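Local coordinates for protein UDP-glucose:anthocyanidin 3-O-glucosyltransferase (Clitoria ternatea, PDB 3WC4) that belongs to the plant UDP-glycosyltransferases, enzymes of the GT-B fold in which two Rossmann-like domains face each other across a cleft, at residues P168-L173 / Q376-V381; A208-F213 / S232-V237. One frame throughout, in Å; residues are numbered along the deposited sequence.

Contact 1 (P168-L173 / Q376-V381); sequences PGLSKL and QDIWEV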
loop_
_atom_site.group_PDB
_atom_site.type_symbol
_atom_site.label_atom_id
_atom_site.label_comp_id
_atom_site.label_asym_id
_atom_site.label_seq_id
_atom_site.Cartn_x
_atom_site.Cartn_y
_atom_site.Cartn_z
ATOM N N PRO A 168 -21.575 1.761 -4.826
ATOM C CA PRO A 168 -21.681 1.037 -6.082
ATOM C C PRO A 168 -20.441 0.156 -6.366
ATOM O O PRO A 168 -19.302 0.574 -6.155
ATOM C CB PRO A 168 -21.872 2.175 -7.115
ATOM C CG PRO A 168 -22.610 3.211 -6.331
ATOM C CD PRO A 168 -21.833 3.207 -5.005
ATOM N N GLY A 169 -20.696 -1.067 -6.809
ATOM C CA GLY A 169 -19.625 -1.994 -7.154
ATOM C C GLY A 169 -18.978 -2.676 -5.950
ATOM O O GLY A 169 -18.196 -3.626 -6.128
ATOM N N LEU A 170 -19.332 -2.223 -4.740
ATOM C CA LEU A 170 -18.695 -2.699 -3.492
ATOM C C LEU A 170 -19.688 -3.295 -2.518
ATOM O O LEU A 170 -19.502 -3.248 -1.296
ATOM C CB LEU A 170 -17.895 -1.558 -2.822
ATOM C CG LEU A 170 -16.777 -0.967 -3.689
ATOM C CD1 LEU A 170 -16.104 0.221 -3.005
ATOM C CD2 LEU A 170 -15.777 -2.048 -4.012
ATOM N N SER A 171 -20.729 -3.904 -3.042
ATOM C CA SER A 171 -21.735 -4.499 -2.192
ATOM C C SER A 171 -21.224 -5.733 -1.410
ATOM O O SER A 171 -21.891 -6.222 -0.496
ATOM C CB SER A 171 -22.969 -4.870 -3.026
ATOM O OG SER A 171 -22.617 -5.935 -3.924
ATOM N N LYS A 172 -20.060 -6.261 -1.796
ATOM C CA LYS A 172 -19.460 -7.372 -1.035
ATOM C C LYS A 172 -18.786 -6.865 0.258
ATOM O O LYS A 172 -18.600 -7.650 1.186
ATOM C CB LYS A 172 -18.456 -8.160 -1.913
ATOM C CG LYS A 172 -19.102 -9.082 -2.945
ATOM C CD LYS A 172 -19.846 -10.217 -2.265
ATOM C CE LYS A 172 -20.531 -11.152 -3.275
ATOM N NZ LYS A 172 -21.373 -12.203 -2.606
ATOM N N LEU A 173 -18.473 -5.569 0.347
ATOM C CA LEU A 173 -17.921 -5.020 1.607
ATOM C C LEU A 173 -18.951 -5.081 2.738
ATOM O O LEU A 173 -20.168 -4.995 2.500
ATOM C CB LEU A 173 -17.417 -3.561 1.453
ATOM C CG LEU A 173 -16.349 -3.297 0.379
ATOM C CD1 LEU A 173 -15.956 -1.852 0.386
ATOM C CD2 LEU A 173 -15.153 -4.169 0.726
ATOM N N GLN A 376 -10.969 -11.992 -0.817
ATOM C CA GLN A 376 -11.789 -13.181 -0.626
ATOM C C GLN A 376 -13.046 -13.148 -1.491
ATOM O O GLN A 376 -13.439 -14.190 -2.073
ATOM C CB GLN A 376 -12.214 -13.320 0.841
ATOM C CG GLN A 376 -13.007 -14.631 1.071
ATOM C CD GLN A 376 -13.441 -14.773 2.533
ATOM O OE1 GLN A 376 -12.700 -15.294 3.354
ATOM N NE2 GLN A 376 -14.664 -14.346 2.837
ATOM N N ASP A 377 -13.765 -12.017 -1.494
ATOM C CA ASP A 377 -15.187 -12.014 -2.001
ATOM C C ASP A 377 -15.408 -11.398 -3.397
ATOM O O ASP A 377 -16.457 -11.636 -4.057
ATOM C CB ASP A 377 -16.159 -11.397 -0.959
ATOM C CG ASP A 377 -16.361 -12.307 0.269
ATOM O OD1 ASP A 377 -15.824 -13.426 0.294
ATOM O OD2 ASP A 377 -17.073 -11.937 1.218
ATOM N N ILE A 378 -14.452 -10.588 -3.843
ATOM C CA ILE A 378 -14.545 -9.943 -5.162
ATOM C C ILE A 378 -13.608 -10.616 -6.180
ATOM O O ILE A 378 -14.085 -11.309 -7.107
ATOM C CB ILE A 378 -14.373 -8.411 -5.097
ATOM C CG1 ILE A 378 -15.463 -7.806 -4.186
ATOM C CG2 ILE A 378 -14.460 -7.809 -6.520
ATOM C CD1 ILE A 378 -15.446 -6.271 -4.086
ATOM N N TRP A 379 -12.296 -10.550 -5.951
ATOM C CA TRP A 379 -11.358 -11.308 -6.794
ATOM C C TRP A 379 -11.409 -12.781 -6.577
ATOM O O TRP A 379 -11.158 -13.544 -7.500
ATOM C CB TRP A 379 -9.939 -10.859 -6.576
ATOM C CG TRP A 379 -9.689 -9.406 -6.803
ATOM C CD1 TRP A 379 -10.392 -8.523 -7.608
ATOM C CD2 TRP A 379 -8.640 -8.614 -6.189
ATOM N NE1 TRP A 379 -9.842 -7.263 -7.532
ATOM C CE2 TRP A 379 -8.809 -7.253 -6.679
ATOM C CE3 TRP A 379 -7.600 -8.892 -5.289
ATOM C CZ2 TRP A 379 -7.981 -6.226 -6.281
ATOM C CZ3 TRP A 379 -6.794 -7.845 -4.880
ATOM C CH2 TRP A 379 -6.979 -6.542 -5.372
ATOM N N GLU A 380 -11.743 -13.204 -5.348
ATOM C CA GLU A 380 -11.774 -14.611 -4.984
ATOM C C GLU A 380 -10.415 -15.275 -5.260
ATOM O O GLU A 380 -10.368 -16.337 -5.883
ATOM C CB GLU A 380 -12.917 -15.337 -5.716
ATOM C CG GLU A 380 -14.282 -14.868 -5.217
ATOM C CD GLU A 380 -15.434 -15.671 -5.787
ATOM O OE1 GLU A 380 -16.119 -15.123 -6.618
ATOM O OE2 GLU A 380 -15.621 -16.854 -5.445
ATOM N N VAL A 381 -9.332 -14.610 -4.828
ATOM C CA VAL A 381 -7.965 -15.144 -4.973
ATOM C C VAL A 381 -7.394 -15.474 -3.610
ATOM O O VAL A 381 -6.167 -15.548 -3.432
ATOM C CB VAL A 381 -7.025 -14.178 -5.735
ATOM C CG1 VAL A 381 -7.515 -14.041 -7.198
ATOM C CG2 VAL A 381 -6.944 -12.789 -5.069
HETATM O O HOH W 1 -19.305 -10.239 1.536
#
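Lys172 meets helix 368-378 with the aliphatic part of its side chain, not its ammonium end. Lys172 CB packs on CG1 of Ile378 at 3.8 Å, the two side chains sliding past each other in opposite directions. Against Asp377 the same lysine runs at about a right angle, and Lys172 CG lies 3.8 Å from the Asp377 backbone O. The bend at chi2 (-66°) carries the methylenes of Lys172 across Asp377, with Lys172 CD near both CB and O of Asp377, but Lys172 NZ stays 5.8 Å from Asp377 OD2, too far for a salt bridge. The extended branch of Ile378 (chi2 -177°) reaches on to Leu170, where Ile378 CD1 is 4.2 Å from Leu170 CD2. Leu170 also opens the type I beta turn that presents Lys172, closed by the Leu173 N to Leu170 O bond. This contact bridges the two halves of the GT-B fold: the turn belongs to the N-terminal half, the helix follows strand 359-361 of the six-stranded C-terminal sheet. Polar bridging runs through one water, which donates to Lys172 O (2.7 Å) and to Asp377 OD2 (2.8 Å); OD2 is also salt-bridged by Arg373. The other oxygen, Asp377 OD1, accepts a hydrogen bond from Gln376 NE2 (2.9 Å). That donor stands above the carboxylate, 35° out of its plane, whereas OD1 lies nearly in the amide plane of Gln376.

Contact 2 (A208-F213 / S232-V237); sequences AVVVNF and SLLYVV
The Tyr235 ring carries Val211 over one face and the backbone of Phe213 at its edge. Val211 CB stands 4.0 Å from the ring centroid of Tyr235 and 21° off the normal, a CH-pi contact displaced toward the rim. The CG1 branch of Val211, turned anti to its own nitrogen (chi1 174°), comes to 3.5 Å from Tyr235 CE1, while the two side chains lie alongside and point the same way. Near the ring plane, Phe213 O approaches Tyr235 CD1. The phenol oxygen finds its partner beyond both segments, in a hydrogen bond with Asp218. On the same face of the sheet, the other branch of Val211, CG2, meets Leu233 CD1 at 3.7 Å, and helix 220-229 covers Leu233 and Tyr235. Val210 and Leu234 project to the reverse face, where helix 431-445 packs on Leu234; Val210 CG1 also reaches Val236 CG2 at 3.7 Å. Four backbone hydrogen bonds join the strands, exemplified by the nearly straight Leu234 N to Val209 O bond (2.8 Å). The ladder ends with Val236 N to Val211 O at 3.1 Å; there Asn212 centres an inverse gamma turn, and a water donates to both Asn212 OD1 and Val236 O. The in-register parallel pairing, with the axes of strands 208-211 and 233-235 inclined by 26°, and the connection through helix 220-229 identify a beta-alpha-beta unit, whose second strand, 233-235, forms one border of the seven-stranded Rossmann-like sheet.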
loop_
_atom_site.group_PDB
_atom_site.type_symbol
_atom_site.label_atom_id
_atom_site.label_comp_id
_atom_site.label_asym_id
_atom_site.label_seq_id
_atom_site.Cartn_x
_atom_site.Cartn_y
_atom_site.Cartn_z
ATOM N N ALA A 208 -6.498 15.951 -10.663
ATOM C CA ALA A 208 -6.661 14.512 -10.932
ATOM C C ALA A 208 -6.313 13.717 -9.699
ATOM O O ALA A 208 -5.545 14.172 -8.842
ATOM C CB ALA A 208 -5.764 14.071 -12.101
ATOM N N VAL A 209 -6.860 12.503 -9.614
ATOM C CA VAL A 209 -6.440 11.542 -8.603
ATOM C C VAL A 209 -5.796 10.355 -9.308
ATOM O O VAL A 209 -6.371 9.829 -10.281
ATOM C CB VAL A 209 -7.655 11.025 -7.804
ATOM C CG1 VAL A 209 -7.210 9.918 -6.849
ATOM C CG2 VAL A 209 -8.347 12.166 -7.064
ATOM N N VAL A 210 -4.547 10.051 -8.928
ATOM C CA VAL A 210 -3.774 9.021 -9.591
ATOM C C VAL A 210 -3.782 7.826 -8.631
ATOM O O VAL A 210 -3.255 7.889 -7.502
ATOM C CB VAL A 210 -2.294 9.455 -9.852
ATOM C CG1 VAL A 210 -1.451 8.274 -10.433
ATOM C CG2 VAL A 210 -2.260 10.664 -10.796
ATOM N N VAL A 211 -4.350 6.721 -9.098
ATOM C CA VAL A 211 -4.430 5.531 -8.272
ATOM C C VAL A 211 -3.276 4.597 -8.632
ATOM O O VAL A 211 -3.059 4.289 -9.833
ATOM C CB VAL A 211 -5.782 4.801 -8.501
ATOM C CG1 VAL A 211 -5.826 3.487 -7.752
ATOM C CG2 VAL A 211 -6.954 5.690 -8.058
ATOM N N ASN A 212 -2.595 4.074 -7.597
ATOM C CA ASN A 212 -1.421 3.207 -7.765
ATOM C C ASN A 212 -1.807 1.737 -7.967
ATOM O O ASN A 212 -1.424 0.866 -7.168
ATOM C CB ASN A 212 -0.517 3.323 -6.503
ATOM C CG ASN A 212 0.902 2.785 -6.732
ATOM O OD1 ASN A 212 1.540 3.084 -7.753
ATOM N ND2 ASN A 212 1.433 2.064 -5.753
ATOM N N PHE A 213 -2.609 1.452 -8.986
ATOM C CA PHE A 213 -3.154 0.103 -9.111
ATOM C C PHE A 213 -3.577 -0.193 -10.555
ATOM O O PHE A 213 -3.280 0.567 -11.457
ATOM C CB PHE A 213 -4.338 -0.044 -8.131
ATOM C CG PHE A 213 -4.650 -1.444 -7.766
ATOM C CD1 PHE A 213 -3.662 -2.250 -7.236
ATOM C CD2 PHE A 213 -5.883 -1.994 -8.072
ATOM C CE1 PHE A 213 -3.902 -3.596 -6.915
ATOM C CE2 PHE A 213 -6.134 -3.350 -7.787
ATOM C CZ PHE A 213 -5.134 -4.154 -7.255
ATOM N N SER A 232 -10.816 14.034 -12.403
ATOM C CA SER A 232 -10.198 13.063 -13.309
ATOM C C SER A 232 -9.626 11.925 -12.453
ATOM O O SER A 232 -9.013 12.184 -11.404
ATOM C CB SER A 232 -9.041 13.727 -14.083
ATOM O OG SER A 232 -8.266 12.761 -14.800
ATOM N N LEU A 233 -9.889 10.688 -12.866
ATOM C CA LEU A 233 -9.345 9.488 -12.207
ATOM C C LEU A 233 -8.376 8.777 -13.143
ATOM O O LEU A 233 -8.809 8.227 -14.182
ATOM C CB LEU A 233 -10.487 8.530 -11.852
ATOM C CG LEU A 233 -10.108 7.251 -11.088
ATOM C CD1 LEU A 233 -9.615 7.623 -9.687
ATOM C CD2 LEU A 233 -11.261 6.252 -11.008
ATOM N N LEU A 234 -7.106 8.705 -12.745
ATOM C CA LEU A 234 -6.080 8.120 -13.590
ATOM C C LEU A 234 -5.406 6.927 -12.859
ATOM O O LEU A 234 -5.104 7.007 -11.643
ATOM C CB LEU A 234 -5.014 9.170 -13.906
ATOM C CG LEU A 234 -5.509 10.425 -14.623
ATOM C CD1 LEU A 234 -4.321 11.385 -14.707
ATOM C CD2 LEU A 234 -5.990 10.069 -16.028
ATOM N N TYR A 235 -5.182 5.835 -13.584
ATOM C CA TYR A 235 -4.484 4.725 -12.959
ATOM C C TYR A 235 -3.102 4.669 -13.591
ATOM O O TYR A 235 -2.995 4.643 -14.837
ATOM C CB TYR A 235 -5.230 3.413 -13.248
ATOM C CG TYR A 235 -6.435 3.153 -12.368
ATOM C CD1 TYR A 235 -6.359 2.267 -11.284
ATOM C CD2 TYR A 235 -7.647 3.805 -12.607
ATOM C CE1 TYR A 235 -7.458 2.049 -10.469
ATOM C CE2 TYR A 235 -8.753 3.552 -11.819
ATOM C CZ TYR A 235 -8.641 2.693 -10.742
ATOM O OH TYR A 235 -9.763 2.400 -10.005
ATOM N N VAL A 236 -2.057 4.571 -12.773
ATOM C CA VAL A 236 -0.712 4.365 -13.291
ATOM C C VAL A 236 -0.174 3.094 -12.633
ATOM O O VAL A 236 -0.323 2.900 -11.414
ATOM C CB VAL A 236 0.190 5.570 -12.940
ATOM C CG1 VAL A 236 1.636 5.301 -13.309
ATOM C CG2 VAL A 236 -0.323 6.823 -13.629
ATOM N N VAL A 237 0.371 2.205 -13.462
ATOM C CA VAL A 237 0.732 0.850 -13.072
ATOM C C VAL A 237 1.757 0.933 -11.929
ATOM O O VAL A 237 2.679 1.748 -12.007
ATOM C CB VAL A 237 1.309 0.125 -14.313
ATOM C CG1 VAL A 237 2.258 -1.001 -13.946
ATOM C CG2 VAL A 237 0.162 -0.386 -15.187
HETATM O O HOH W 2 1.300 4.707 -9.900
#

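In the fold
Contact 2 lies within the chain segment that contact 1 closes, yet the two do different work: contact 2 adds the border strand 233-235 to the N-terminal sheet, whereas contact 1 joins that half of the fold to the C-terminal half. Their centres are about 20 Å apart, but their ends touch, Trp379 CH2 packing on Phe213 CZ at 3.6 Å. Between the two segments of contact 2, in the loop leading from strand 208-211 into helix 220-229, Leu217 O accepts a hydrogen bond from Trp379 NE1. Trp379 thus brings the C-terminal half against Phe213 and Leu217. Within the N-terminal half, Phe222 of helix 220-229 touches both Leu170 of contact 1 and Tyr235 of contact 2.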